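Putative TIM-barrel metal-dependent hydrolase (Mycobacterium avium subsp. paratuberculosis S397, PDB 4DZI) probably acts as a metal-dependent hydrolase of the amidohydrolase family, holding two metal ions, here cadmium, in its active site. Local coordinates at residues Phe124-Glu129 / His230-Gly235; Ile164-Val169 / Leu191-Pro196; Asn14-Pro19 / Ala118-Thr123; Ser234-Ile239 / Asp265-Asp270. All coordinates share one frame; numbering follows the deposited sequence.

Interactions 1, 2 and 3 gather round the C-terminal mouth of the barrel, and interaction 4 carries one of its loops out to the subunit interface. His15 NE2 of interaction 3 and His230 NE2 of interaction 1 lie 3.3 Å apart and bind the same cadmium. Interaction 2 shares a sheet with interaction 3: Ile164 O accepts from Met120 N at 2.8 Å. Glu18 of interaction 3 also receives Phe124 N and Gly125 N of interaction 1. Arg195 NH1 of interaction 2 lies 2.9 Å from Asp233 O of interaction 1. Interactions 1 and 4 share Ser234 and Gly235, whereas the centres of interactions 3 and 4 are about 22 Å apart.

Interaction 1 (Phe124-Glu129 / His230-Gly235). With CD (cadmium ion), chain Q.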
loop_
_atom_site.group_PDB
_atom_site.type_symbol
_atom_site.label_atom_id
_atom_site.label_comp_id
_atom_site.label_asym_id
_atom_site.label_seq_id
_atom_site.Cartn_x
_atom_site.Cartn_y
_atom_site.Cartn_z
ATOM N N PHE C 124 13.147 9.914 -19.011
ATOM C CA PHE C 124 11.919 9.738 -19.806
ATOM C C PHE C 124 11.516 8.265 -19.976
ATOM O O PHE C 124 10.339 7.943 -19.950
ATOM C CB PHE C 124 12.130 10.399 -21.180
ATOM C CG PHE C 124 10.961 10.269 -22.126
ATOM C CD1 PHE C 124 9.838 11.077 -21.997
ATOM C CD2 PHE C 124 11.002 9.343 -23.161
ATOM C CE1 PHE C 124 8.767 10.952 -22.871
ATOM C CE2 PHE C 124 9.938 9.233 -24.056
ATOM C CZ PHE C 124 8.816 10.032 -23.907
ATOM N N GLY C 125 12.470 7.354 -20.173
ATOM C CA GLY C 125 12.137 5.995 -20.517
ATOM C C GLY C 125 11.345 5.283 -19.414
ATOM O O GLY C 125 10.665 4.294 -19.696
ATOM N N CYS C 126 11.457 5.773 -18.184
ATOM C CA CYS C 126 10.740 5.154 -17.029
ATOM C C CYS C 126 9.230 5.446 -17.024
ATOM O O CYS C 126 8.518 4.919 -16.134
ATOM C CB CYS C 126 11.355 5.563 -15.692
ATOM S SG CYS C 126 13.066 4.942 -15.541
ATOM N N GLY C 127 8.736 6.253 -17.963
ATOM C CA GLY C 127 7.278 6.481 -18.099
ATOM C C GLY C 127 6.631 5.852 -19.319
ATOM O O GLY C 127 5.404 5.898 -19.450
ATOM N N VAL C 128 7.432 5.326 -20.248
ATOM C CA VAL C 128 6.885 4.929 -21.549
ATOM C C VAL C 128 6.028 3.667 -21.458
ATOM O O VAL C 128 4.955 3.583 -22.078
ATOM C CB VAL C 128 7.990 4.816 -22.607
ATOM C CG1 VAL C 128 7.429 4.257 -23.919
ATOM C CG2 VAL C 128 8.613 6.192 -22.844
ATOM N N GLU C 129 6.477 2.677 -20.697
ATOM C CA GLU C 129 5.754 1.412 -20.673
ATOM C C GLU C 129 4.322 1.559 -20.122
ATOM O O GLU C 129 3.409 0.890 -20.627
ATOM C CB GLU C 129 6.502 0.365 -19.888
ATOM C CG GLU C 129 7.804 -0.011 -20.555
ATOM C CD GLU C 129 8.693 -0.763 -19.592
ATOM O OE1 GLU C 129 9.453 -0.138 -18.786
ATOM O OE2 GLU C 129 8.613 -2.011 -19.644
ATOM N N HIS C 230 13.765 0.125 -11.010
ATOM C CA HIS C 230 13.932 1.543 -10.698
ATOM C C HIS C 230 12.612 2.209 -10.678
ATOM O O HIS C 230 11.760 1.885 -11.509
ATOM C CB HIS C 230 14.768 2.223 -11.802
ATOM C CG HIS C 230 15.097 3.682 -11.503
ATOM N ND1 HIS C 230 14.217 4.705 -11.692
ATOM C CD2 HIS C 230 16.239 4.251 -10.954
ATOM C CE1 HIS C 230 14.781 5.862 -11.300
ATOM N NE2 HIS C 230 16.006 5.592 -10.835
ATOM N N LEU C 231 12.446 3.143 -9.744
ATOM C CA LEU C 231 11.245 3.981 -9.680
ATOM C C LEU C 231 10.755 4.380 -11.076
ATOM O O LEU C 231 11.511 4.939 -11.870
ATOM C CB LEU C 231 11.583 5.257 -8.904
ATOM C CG LEU C 231 10.376 6.077 -8.490
ATOM C CD1 LEU C 231 9.543 5.310 -7.453
ATOM C CD2 LEU C 231 10.842 7.424 -7.932
ATOM N N SER C 232 9.453 4.194 -11.336
ATOM C CA SER C 232 8.912 4.375 -12.694
ATOM C C SER C 232 7.494 4.902 -12.584
ATOM O O SER C 232 6.951 4.978 -11.476
ATOM C CB SER C 232 8.828 3.013 -13.412
ATOM O OG SER C 232 10.132 2.411 -13.592
ATOM N N ASP C 233 6.870 5.209 -13.726
ATOM C CA ASP C 233 5.395 5.222 -13.721
ATOM C C ASP C 233 4.938 3.780 -13.735
ATOM O O ASP C 233 4.997 3.102 -14.746
ATOM C CB ASP C 233 4.833 5.937 -14.957
ATOM C CG ASP C 233 3.324 6.083 -14.900
ATOM O OD1 ASP C 233 2.685 5.473 -14.012
ATOM O OD2 ASP C 233 2.767 6.821 -15.733
ATOM N N SER C 234 4.462 3.290 -12.584
ATOM C CA SER C 234 4.052 1.914 -12.429
ATOM C C SER C 234 2.527 1.780 -12.429
ATOM O O SER C 234 2.017 0.693 -12.164
ATOM C CB SER C 234 4.606 1.363 -11.108
ATOM O OG SER C 234 6.029 1.156 -11.183
ATOM N N GLY C 235 1.857 2.866 -12.774
ATOM C CA GLY C 235 0.382 2.872 -12.850
ATOM C C GLY C 235 -0.274 2.999 -11.494
ATOM O O GLY C 235 -1.504 2.794 -11.394
HETATM CD CD CD Q . 17.468 7.270 -10.060
HETATM O O HOH W 1 6.288 3.284 -17.485
HETATM O O HOH W 2 3.425 7.443 -18.334
#
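Cys126 O and Asp233 N make the direct hydrogen bond of this contact, 2.9 Å long with an angle of 153° at the hydrogen. Two waters extend the join. One bridges Cys126 O and Asp233 O; the other runs from Gly127 O to Asp233 OD2, donating to the carboxylate at 2.8 Å. Asp233 suits this place because its two oxygens do different work: OD1 takes the backbone N of Gly235 on its anti side, closing an Asx turn, while OD2 faces the water. Gly235 has a positive phi, which glycine adopts readily.

Packing is modest and centred on Cys126. With SG anti to its own carbonyl carbon (chi1 -64°), the sulfur comes obliquely to the His230 ring, 4.0 Å from ND1, a sulfur-aromatic approach. Cys126 CB rests 3.9 Å from Leu231 O, and the CB of Ser232 presses on Cys126 O. Gly127, without a side chain, lets its CA come within 4.0 Å of Asp233 CB.

Bonds inside 230-235 fix the metal ligand. His230 ND1 donates to Leu231 O at 2.7 Å, a bond that limits rotation of the ring and turns NE2 to the metal. The Ser232 hydroxyl turns back to His230 O, steadying the bend after the strand. NE2 binds cadmium at 2.4 Å, alongside Asp13, His15, Glu293 and Asp356. A histidine at the C-terminal end of a barrel strand, leading into a loop that borders the metals, belongs to the binuclear site of the amidohydrolase TIM barrel.

Interaction 2 (Ile164-Val169 / Leu191-Pro196); sequences IAAPIV and LVLVRP
Leu193 holds its CG opposite its own carbonyl carbon (chi1 -59°), which lays the branch point 3.7 Å from Ala166 CB. Leu191 has the other setting, CG trans to N (chi1 174°), and brings its CG to 4.0 Å from the same methyl. Alanine suits this position because its single methyl fits against both leucines. Ile164 CG2 meets Leu191 CB, the side chains crossing at about a right angle. Val169 CG2 lies against Val192 CB, and Pro167 CG lies 4.3 Å from Val192 CG1.

The backbones are joined by two nearly straight bonds on Leu193: its N donates to Pro167 O at 2.8 Å, and its O accepts from Val169 N at 2.9 Å. They form a single bridge between Ile168 and Leu193. Pro167, with no N-H, sets its CD 3.2 Å from Leu191 O. A water joins Val169 O to Arg195 N.

Segments 164-169 and 191-196 are linked by helix 174-186 in a right-handed beta-alpha-beta crossover of the TIM barrel. Leu191 N and O are buried here without a hydrogen-bonding partner; this end is held by apolar contacts and the weak CA-H...O approach of Ala166, while the two bonds of Leu193 set the alignment.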
loop_
_atom_site.group_PDB
_atom_site.type_symbol
_atom_site.label_atom_id
_atom_site.label_comp_id
_atom_site.label_asym_id
_atom_site.label_seq_id
_atom_site.Cartn_x
_atom_site.Cartn_y
_atom_site.Cartn_z
ATOM N N ILE C 164 27.778 1.461 -16.884
ATOM C CA ILE C 164 26.896 0.327 -17.124
ATOM C C ILE C 164 25.544 0.919 -17.502
ATOM O O ILE C 164 24.836 1.397 -16.618
ATOM C CB ILE C 164 26.756 -0.520 -15.834
ATOM C CG1 ILE C 164 28.117 -1.096 -15.427
ATOM C CG2 ILE C 164 25.712 -1.616 -16.019
ATOM C CD1 ILE C 164 28.746 -1.906 -16.526
ATOM N N ALA C 165 25.220 0.975 -18.795
ATOM C CA ALA C 165 23.922 1.535 -19.205
ATOM C C ALA C 165 22.941 0.400 -19.308
ATOM O O ALA C 165 23.097 -0.478 -20.135
ATOM C CB ALA C 165 24.047 2.289 -20.542
ATOM N N ALA C 166 21.905 0.433 -18.472
ATOM C CA ALA C 166 20.984 -0.671 -18.375
ATOM C C ALA C 166 19.833 -0.561 -19.373
ATOM O O ALA C 166 19.019 0.374 -19.303
ATOM C CB ALA C 166 20.435 -0.715 -16.940
ATOM N N PRO C 167 19.732 -1.523 -20.311
ATOM C CA PRO C 167 18.623 -1.485 -21.261
ATOM C C PRO C 167 17.332 -1.913 -20.537
ATOM O O PRO C 167 17.395 -2.470 -19.430
ATOM C CB PRO C 167 18.992 -2.549 -22.309
ATOM C CG PRO C 167 19.876 -3.501 -21.551
ATOM C CD PRO C 167 20.647 -2.667 -20.542
ATOM N N ILE C 168 16.195 -1.668 -21.167
ATOM C CA ILE C 168 14.901 -2.078 -20.583
ATOM C C ILE C 168 14.498 -3.418 -21.164
ATOM O O ILE C 168 14.655 -3.642 -22.368
ATOM C CB ILE C 168 13.808 -1.030 -20.868
ATOM C CG1 ILE C 168 14.151 0.301 -20.181
ATOM C CG2 ILE C 168 12.442 -1.535 -20.382
ATOM C CD1 ILE C 168 13.252 1.452 -20.597
ATOM N N VAL C 169 13.969 -4.312 -20.329
ATOM C CA VAL C 169 13.315 -5.533 -20.831
ATOM C C VAL C 169 11.862 -5.462 -20.401
ATOM O O VAL C 169 11.585 -5.315 -19.201
ATOM C CB VAL C 169 13.954 -6.809 -20.295
ATOM C CG1 VAL C 169 13.144 -8.026 -20.725
ATOM C CG2 VAL C 169 15.383 -6.898 -20.832
ATOM N N LEU C 191 23.427 -5.291 -16.624
ATOM C CA LEU C 191 22.266 -5.007 -15.740
ATOM C C LEU C 191 21.105 -4.734 -16.690
ATOM O O LEU C 191 21.305 -4.069 -17.728
ATOM C CB LEU C 191 22.526 -3.762 -14.859
ATOM C CG LEU C 191 21.365 -3.245 -13.985
ATOM C CD1 LEU C 191 20.951 -4.260 -12.917
ATOM C CD2 LEU C 191 21.771 -1.938 -13.324
ATOM N N VAL C 192 19.912 -5.280 -16.414
ATOM C CA VAL C 192 18.754 -4.923 -17.233
ATOM C C VAL C 192 17.675 -4.354 -16.306
ATOM O O VAL C 192 17.587 -4.759 -15.138
ATOM C CB VAL C 192 18.171 -6.116 -18.023
ATOM C CG1 VAL C 192 19.265 -6.813 -18.825
ATOM C CG2 VAL C 192 17.493 -7.090 -17.071
ATOM N N LEU C 193 16.850 -3.458 -16.821
ATOM C CA LEU C 193 15.762 -2.899 -16.007
ATOM C C LEU C 193 14.444 -3.537 -16.406
ATOM O O LEU C 193 14.092 -3.551 -17.580
ATOM C CB LEU C 193 15.638 -1.385 -16.247
ATOM C CG LEU C 193 16.916 -0.637 -15.916
ATOM C CD1 LEU C 193 16.647 0.851 -16.173
ATOM C CD2 LEU C 193 17.343 -0.863 -14.471
ATOM N N VAL C 194 13.701 -4.059 -15.435
ATOM C CA VAL C 194 12.331 -4.454 -15.685
ATOM C C VAL C 194 11.487 -3.524 -14.831
ATOM O O VAL C 194 11.893 -3.178 -13.723
ATOM C CB VAL C 194 12.105 -5.929 -15.272
ATOM C CG1 VAL C 194 10.607 -6.294 -15.276
ATOM C CG2 VAL C 194 12.850 -6.872 -16.234
ATOM N N ARG C 195 10.362 -3.076 -15.374
ATOM C CA ARG C 195 9.581 -2.092 -14.651
ATOM C C ARG C 195 8.937 -2.698 -13.384
ATOM O O ARG C 195 8.365 -3.776 -13.443
ATOM C CB ARG C 195 8.515 -1.510 -15.562
ATOM C CG ARG C 195 7.769 -0.341 -14.908
ATOM C CD ARG C 195 6.862 0.381 -15.904
ATOM N NE ARG C 195 5.898 -0.562 -16.477
ATOM C CZ ARG C 195 4.579 -0.401 -16.467
ATOM N NH1 ARG C 195 4.010 0.672 -15.907
ATOM N NH2 ARG C 195 3.809 -1.323 -17.053
ATOM N N PRO C 196 9.006 -1.984 -12.251
ATOM C CA PRO C 196 8.380 -2.524 -11.010
ATOM C C PRO C 196 6.870 -2.282 -11.053
ATOM O O PRO C 196 6.363 -1.350 -10.443
ATOM C CB PRO C 196 9.032 -1.706 -9.880
ATOM C CG PRO C 196 9.502 -0.435 -10.559
ATOM C CD PRO C 196 9.881 -0.838 -11.977
HETATM O O HOH W 3 9.699 -3.869 -18.015
#

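Interaction 3 (Asn14-Pro19 / Ala118-Thr123); sequences NHYYEP and AFMLPT. With CD (cadmium ion), chain Q.
Thr123 and Tyr16 are tied by a hydroxyl bond, OG1 donating to Tyr16 O at 2.8 Å, and Thr123 N donates to the syn side of Glu18 OE2 at 2.9 Å. These bonds extend a pair of parallel TIM-barrel strands, 9-15 and 115-121, past their C-terminal ends. Within the strands Asn14 N donates to Phe119 O and Asn14 O accepts from Leu121 N, with His15 alongside Leu121.

His15 is the metal ligand of the pair. Its ring is set so that ND1 reaches Leu121 O at 3.0 Å and Pro122 O at 2.8 Å, both weak bonds by angle, while NE2 binds cadmium at 2.2 Å. Two carbonyls sharing one N-H leave the opposite nitrogen for the metal, which suits histidine. Thr123 OG1 also bonds to His359, a ligand of the second cadmium. The carboxylate of Glu18 serves the turn beyond the strand, accepting from Phe124 N and Gly125 N as well; a chain bent at chi2 (84°) curls it back to those amides.

Outward lies the Tyr16 ring, whose chi1 of 44° sets CG between N and the carbonyl carbon and lays one face under Leu121 O. Its hydroxyl donates to a water that in turn donates to Met120 O. Pro122, with no N-H, can sit close to that hydroxyl without offering a bond. The flexible Met120 folds its tail round the Tyr16 edge, where the CE methyl stands 3.6 Å from Tyr16 CD2.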
loop_
_atom_site.group_PDB
_atom_site.type_symbol
_atom_site.label_atom_id
_atom_site.label_comp_id
_atom_site.label_asym_id
_atom_site.label_seq_id
_atom_site.Cartn_x
_atom_site.Cartn_y
_atom_site.Cartn_z
ATOM N N ASN C 14 22.601 6.632 -11.470
ATOM C CA ASN C 14 22.877 7.862 -12.205
ATOM C C ASN C 14 21.938 7.929 -13.393
ATOM O O ASN C 14 21.388 6.930 -13.824
ATOM C CB ASN C 14 24.340 7.874 -12.700
ATOM C CG ASN C 14 25.275 8.712 -11.840
ATOM O OD1 ASN C 14 26.167 9.394 -12.378
ATOM N ND2 ASN C 14 25.161 8.603 -10.518
ATOM N N HIS C 15 21.710 9.147 -13.896
ATOM C CA HIS C 15 20.854 9.336 -15.077
ATOM C C HIS C 15 21.482 10.107 -16.223
ATOM O O HIS C 15 22.382 10.910 -16.014
ATOM C CB HIS C 15 19.538 10.032 -14.656
ATOM C CG HIS C 15 18.698 9.179 -13.754
ATOM N ND1 HIS C 15 17.866 8.248 -14.239
ATOM C CD2 HIS C 15 18.649 9.072 -12.365
ATOM C CE1 HIS C 15 17.282 7.583 -13.222
ATOM N NE2 HIS C 15 17.750 8.077 -12.077
ATOM N N TYR C 16 20.998 9.822 -17.429
ATOM C CA TYR C 16 21.122 10.722 -18.570
ATOM C C TYR C 16 19.744 11.361 -18.784
ATOM O O TYR C 16 18.729 10.922 -18.199
ATOM C CB TYR C 16 21.553 9.952 -19.826
ATOM C CG TYR C 16 20.805 8.672 -19.990
ATOM C CD1 TYR C 16 19.476 8.655 -20.452
ATOM C CD2 TYR C 16 21.395 7.447 -19.657
ATOM C CE1 TYR C 16 18.776 7.457 -20.568
ATOM C CE2 TYR C 16 20.693 6.241 -19.759
ATOM C CZ TYR C 16 19.388 6.253 -20.228
ATOM O OH TYR C 16 18.679 5.087 -20.331
ATOM N N TYR C 17 19.694 12.400 -19.624
ATOM C CA TYR C 17 18.419 12.944 -20.065
ATOM C C TYR C 17 18.330 12.570 -21.542
ATOM O O TYR C 17 19.218 12.904 -22.355
ATOM C CB TYR C 17 18.387 14.450 -19.855
ATOM C CG TYR C 17 18.280 14.841 -18.389
ATOM C CD1 TYR C 17 17.246 14.335 -17.599
ATOM C CD2 TYR C 17 19.220 15.652 -17.768
ATOM C CE1 TYR C 17 17.101 14.688 -16.264
ATOM C CE2 TYR C 17 19.109 15.986 -16.430
ATOM C CZ TYR C 17 18.050 15.496 -15.670
ATOM O OH TYR C 17 17.923 15.870 -14.346
ATOM N N GLU C 18 17.296 11.844 -21.910
ATOM C CA GLU C 18 17.185 11.366 -23.299
ATOM C C GLU C 18 17.007 12.500 -24.281
ATOM O O GLU C 18 16.276 13.430 -24.022
ATOM C CB GLU C 18 15.989 10.439 -23.479
ATOM C CG GLU C 18 16.035 9.130 -22.695
ATOM C CD GLU C 18 15.539 9.234 -21.251
ATOM O OE1 GLU C 18 15.389 10.328 -20.670
ATOM O OE2 GLU C 18 15.253 8.163 -20.688
ATOM N N PRO C 19 17.628 12.377 -25.449
ATOM C CA PRO C 19 17.263 13.284 -26.539
ATOM C C PRO C 19 15.861 12.958 -27.060
ATOM O O PRO C 19 15.318 11.868 -26.804
ATOM C CB PRO C 19 18.319 12.977 -27.602
ATOM C CG PRO C 19 18.648 11.529 -27.367
ATOM C CD PRO C 19 18.652 11.393 -25.856
ATOM N N ALA C 118 29.489 4.134 -13.073
ATOM C CA ALA C 118 28.141 4.615 -12.772
ATOM C C ALA C 118 27.163 3.708 -13.492
ATOM O O ALA C 118 27.403 3.369 -14.664
ATOM C CB ALA C 118 27.991 6.034 -13.299
ATOM N N PHE C 119 26.034 3.370 -12.842
ATOM C CA PHE C 119 24.917 2.705 -13.553
ATOM C C PHE C 119 24.126 3.852 -14.173
ATOM O O PHE C 119 23.739 4.767 -13.469
ATOM C CB PHE C 119 24.019 1.924 -12.593
ATOM C CG PHE C 119 24.675 0.724 -11.947
ATOM C CD1 PHE C 119 26.045 0.484 -12.028
ATOM C CD2 PHE C 119 23.888 -0.153 -11.213
ATOM C CE1 PHE C 119 26.599 -0.638 -11.401
ATOM C CE2 PHE C 119 24.427 -1.263 -10.593
ATOM C CZ PHE C 119 25.788 -1.513 -10.696
ATOM N N MET C 120 23.929 3.826 -15.487
ATOM C CA MET C 120 23.295 4.954 -16.193
ATOM C C MET C 120 21.883 4.523 -16.582
ATOM O O MET C 120 21.696 3.532 -17.312
ATOM C CB MET C 120 24.096 5.357 -17.444
ATOM C CG MET C 120 25.363 6.151 -17.118
ATOM S SD MET C 120 25.067 7.797 -16.392
ATOM C CE MET C 120 24.211 8.554 -17.752
ATOM N N LEU C 121 20.893 5.243 -16.050
ATOM C CA LEU C 121 19.513 4.781 -16.041
ATOM C C LEU C 121 18.646 5.856 -16.689
ATOM O O LEU C 121 19.007 7.019 -16.675
ATOM C CB LEU C 121 19.054 4.549 -14.575
ATOM C CG LEU C 121 20.037 3.693 -13.770
ATOM C CD1 LEU C 121 19.554 3.527 -12.345
ATOM C CD2 LEU C 121 20.183 2.306 -14.380
ATOM N N PRO C 122 17.488 5.466 -17.247
ATOM C CA PRO C 122 16.673 6.388 -18.006
ATOM C C PRO C 122 15.950 7.403 -17.132
ATOM O O PRO C 122 15.804 7.223 -15.907
ATOM C CB PRO C 122 15.609 5.482 -18.681
ATOM C CG PRO C 122 16.022 4.077 -18.414
ATOM C CD PRO C 122 16.838 4.154 -17.131
ATOM N N THR C 123 15.492 8.474 -17.779
ATOM C CA THR C 123 14.633 9.454 -17.134
ATOM C C THR C 123 13.258 9.375 -17.804
ATOM O O THR C 123 12.316 8.792 -17.247
ATOM C CB THR C 123 15.258 10.875 -17.146
ATOM O OG1 THR C 123 16.518 10.815 -16.442
ATOM C CG2 THR C 123 14.321 11.865 -16.428
HETATM CD CD CD Q . 17.468 7.270 -10.060
HETATM O O HOH W 4 19.621 3.014 -18.986
#

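Interaction 4 (Ser234-Ile239 / Asp265-Asp270). With SO4 (sulfate ion), chain J.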
loop_
_atom_site.group_PDB
_atom_site.type_symbol
_atom_site.label_atom_id
_atom_site.label_comp_id
_atom_site.label_asym_id
_atom_site.label_seq_id
_atom_site.Cartn_x
_atom_site.Cartn_y
_atom_site.Cartn_z
ATOM N N SER C 234 4.462 3.290 -12.584
ATOM C CA SER C 234 4.052 1.914 -12.429
ATOM C C SER C 234 2.527 1.780 -12.429
ATOM O O SER C 234 2.017 0.693 -12.164
ATOM C CB SER C 234 4.606 1.363 -11.108
ATOM O OG SER C 234 6.029 1.156 -11.183
ATOM N N GLY C 235 1.857 2.866 -12.774
ATOM C CA GLY C 235 0.382 2.872 -12.850
ATOM C C GLY C 235 -0.274 2.999 -11.494
ATOM O O GLY C 235 -1.504 2.794 -11.394
ATOM N N TYR C 236 0.497 3.324 -10.447
ATOM C CA TYR C 236 -0.090 3.402 -9.075
ATOM C C TYR C 236 -0.987 4.590 -8.786
ATOM O O TYR C 236 -1.686 4.635 -7.774
ATOM C CB TYR C 236 0.971 3.176 -7.975
ATOM C CG TYR C 236 1.152 1.710 -7.665
ATOM C CD1 TYR C 236 1.637 0.817 -8.624
ATOM C CD2 TYR C 236 0.806 1.209 -6.416
ATOM C CE1 TYR C 236 1.780 -0.524 -8.329
ATOM C CE2 TYR C 236 0.946 -0.121 -6.102
ATOM C CZ TYR C 236 1.431 -0.989 -7.054
ATOM O OH TYR C 236 1.541 -2.319 -6.770
ATOM N N LEU C 237 -0.997 5.564 -9.676
ATOM C CA LEU C 237 -2.003 6.610 -9.514
ATOM C C LEU C 237 -3.432 6.045 -9.537
ATOM O O LEU C 237 -4.343 6.769 -9.179
ATOM C CB LEU C 237 -1.823 7.723 -10.538
ATOM C CG LEU C 237 -0.618 8.609 -10.227
ATOM C CD1 LEU C 237 -0.362 9.594 -11.361
ATOM C CD2 LEU C 237 -0.792 9.345 -8.910
ATOM N N HIS C 238 -3.632 4.783 -9.943
ATOM C CA HIS C 238 -4.999 4.181 -9.866
ATOM C C HIS C 238 -5.573 4.121 -8.454
ATOM O O HIS C 238 -6.792 4.183 -8.269
ATOM C CB HIS C 238 -5.114 2.832 -10.594
ATOM C CG HIS C 238 -4.468 1.657 -9.872
ATOM N ND1 HIS C 238 -5.172 0.798 -9.105
ATOM C CD2 HIS C 238 -3.145 1.195 -9.864
ATOM C CE1 HIS C 238 -4.342 -0.154 -8.612
ATOM N NE2 HIS C 238 -3.102 0.092 -9.078
ATOM N N ILE C 239 -4.711 4.039 -7.447
ATOM C CA ILE C 239 -5.164 4.098 -6.054
ATOM C C ILE C 239 -5.726 5.475 -5.704
ATOM O O ILE C 239 -6.848 5.602 -5.188
ATOM C CB ILE C 239 -4.044 3.727 -5.052
ATOM C CG1 ILE C 239 -3.524 2.306 -5.320
ATOM C CG2 ILE C 239 -4.576 3.840 -3.618
ATOM C CD1 ILE C 239 -2.611 1.779 -4.233
ATOM N N ASP C 265 5.824 4.227 -1.660
ATOM C CA ASP C 265 6.687 3.133 -2.116
ATOM C C ASP C 265 5.921 1.816 -2.366
ATOM O O ASP C 265 6.491 0.707 -2.293
ATOM C CB ASP C 265 7.835 2.932 -1.114
ATOM C CG ASP C 265 7.338 2.524 0.258
ATOM O OD1 ASP C 265 6.079 2.517 0.452
ATOM O OD2 ASP C 265 8.188 2.205 1.137
ATOM N N ARG C 266 4.633 1.921 -2.716
ATOM C CA ARG C 266 3.851 0.706 -2.860
ATOM C C ARG C 266 4.268 -0.118 -4.069
ATOM O O ARG C 266 4.203 -1.346 -4.055
ATOM C CB ARG C 266 2.359 1.031 -2.972
ATOM C CG ARG C 266 1.879 1.555 -1.645
ATOM C CD ARG C 266 0.373 1.765 -1.590
ATOM N NE ARG C 266 -0.045 1.833 -0.197
ATOM C CZ ARG C 266 -1.285 2.136 0.190
ATOM N NH1 ARG C 266 -2.210 2.383 -0.727
ATOM N NH2 ARG C 266 -1.603 2.169 1.485
ATOM N N ALA C 267 4.736 0.542 -5.117
ATOM C CA ALA C 267 5.107 -0.247 -6.300
ATOM C C ALA C 267 6.242 -1.210 -6.033
ATOM O O ALA C 267 6.182 -2.369 -6.446
ATOM C CB ALA C 267 5.407 0.675 -7.502
ATOM N N ILE C 268 7.295 -0.751 -5.343
ATOM C CA ILE C 268 8.440 -1.637 -5.104
ATOM C C ILE C 268 8.075 -2.749 -4.109
ATOM O O ILE C 268 8.461 -3.890 -4.274
ATOM C CB ILE C 268 9.689 -0.860 -4.664
ATOM C CG1 ILE C 268 10.933 -1.765 -4.673
ATOM C CG2 ILE C 268 9.549 -0.232 -3.289
ATOM C CD1 ILE C 268 11.231 -2.426 -6.011
ATOM N N HIS C 269 7.256 -2.420 -3.116
ATOM C CA HIS C 269 6.814 -3.457 -2.197
ATOM C C HIS C 269 6.089 -4.563 -2.949
ATOM O O HIS C 269 6.386 -5.769 -2.755
ATOM C CB HIS C 269 5.844 -2.828 -1.194
ATOM C CG HIS C 269 5.198 -3.838 -0.276
ATOM N ND1 HIS C 269 4.131 -4.577 -0.640
ATOM C CD2 HIS C 269 5.525 -4.217 1.020
ATOM C CE1 HIS C 269 3.800 -5.413 0.384
ATOM N NE2 HIS C 269 4.639 -5.176 1.398
ATOM N N ASP C 270 5.109 -4.155 -3.773
ATOM C CA ASP C 270 4.276 -5.113 -4.488
ATOM C C ASP C 270 5.080 -5.890 -5.544
ATOM O O ASP C 270 4.868 -7.083 -5.765
ATOM C CB ASP C 270 3.066 -4.432 -5.087
ATOM C CG ASP C 270 2.171 -3.792 -4.025
ATOM O OD1 ASP C 270 2.459 -3.987 -2.808
ATOM O OD2 ASP C 270 1.205 -3.091 -4.410
HETATM S S SO4 J . 1.818 -0.091 2.522
HETATM O O1 SO4 J . 0.733 -1.050 2.583
HETATM O O2 SO4 J . 2.600 0.101 3.774
HETATM O O3 SO4 J . 2.771 -0.794 1.617
HETATM O O4 SO4 J . 1.668 1.182 1.841
#
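At the subunit interface, the loop after barrel strand 227-230, running into helix 237-242, packs on the first turn of helix 266-277. Tyr236 carries the contact. Its ring lies with one face on Ala267, whose CB stands 4.1 Å from the ring centroid in a CH-pi contact 21° off the normal; the small alanine lets the ring come close. Arg266 CB touches the ring obliquely, 3.6 Å from Tyr236 CE2. The phenol OH donates to Asp270 OD2 on its anti side at 2.5 Å and also bonds to Trp243 of the second subunit. With Asp270 CG anti to its carbonyl carbon (chi1 -61°), OD2 is presented to the tyrosine while OD1 accepts from His269 ND1 at 2.8 Å.

Ser234 CB touches the Ala267 methyl, its hydroxyl hydrogen-bonded to Pro196 O. Ile239 CD1 lies at the edge of the Arg266 guanidinium, 3.6 Å from NH1.

Arg266 NE donates to O4 of a sulfate, probably from the crystallisation liquor, at 2.7 Å; Arg301 and Arg305, and Arg266 and Arg305 of the second subunit, also bind it. Asp270 OD1 forms a salt bridge with Arg266 of the second subunit. Shared by tyrosine, histidine and arginine, the Asp270 carboxylate probably remains ionised and links the loop to the second subunit.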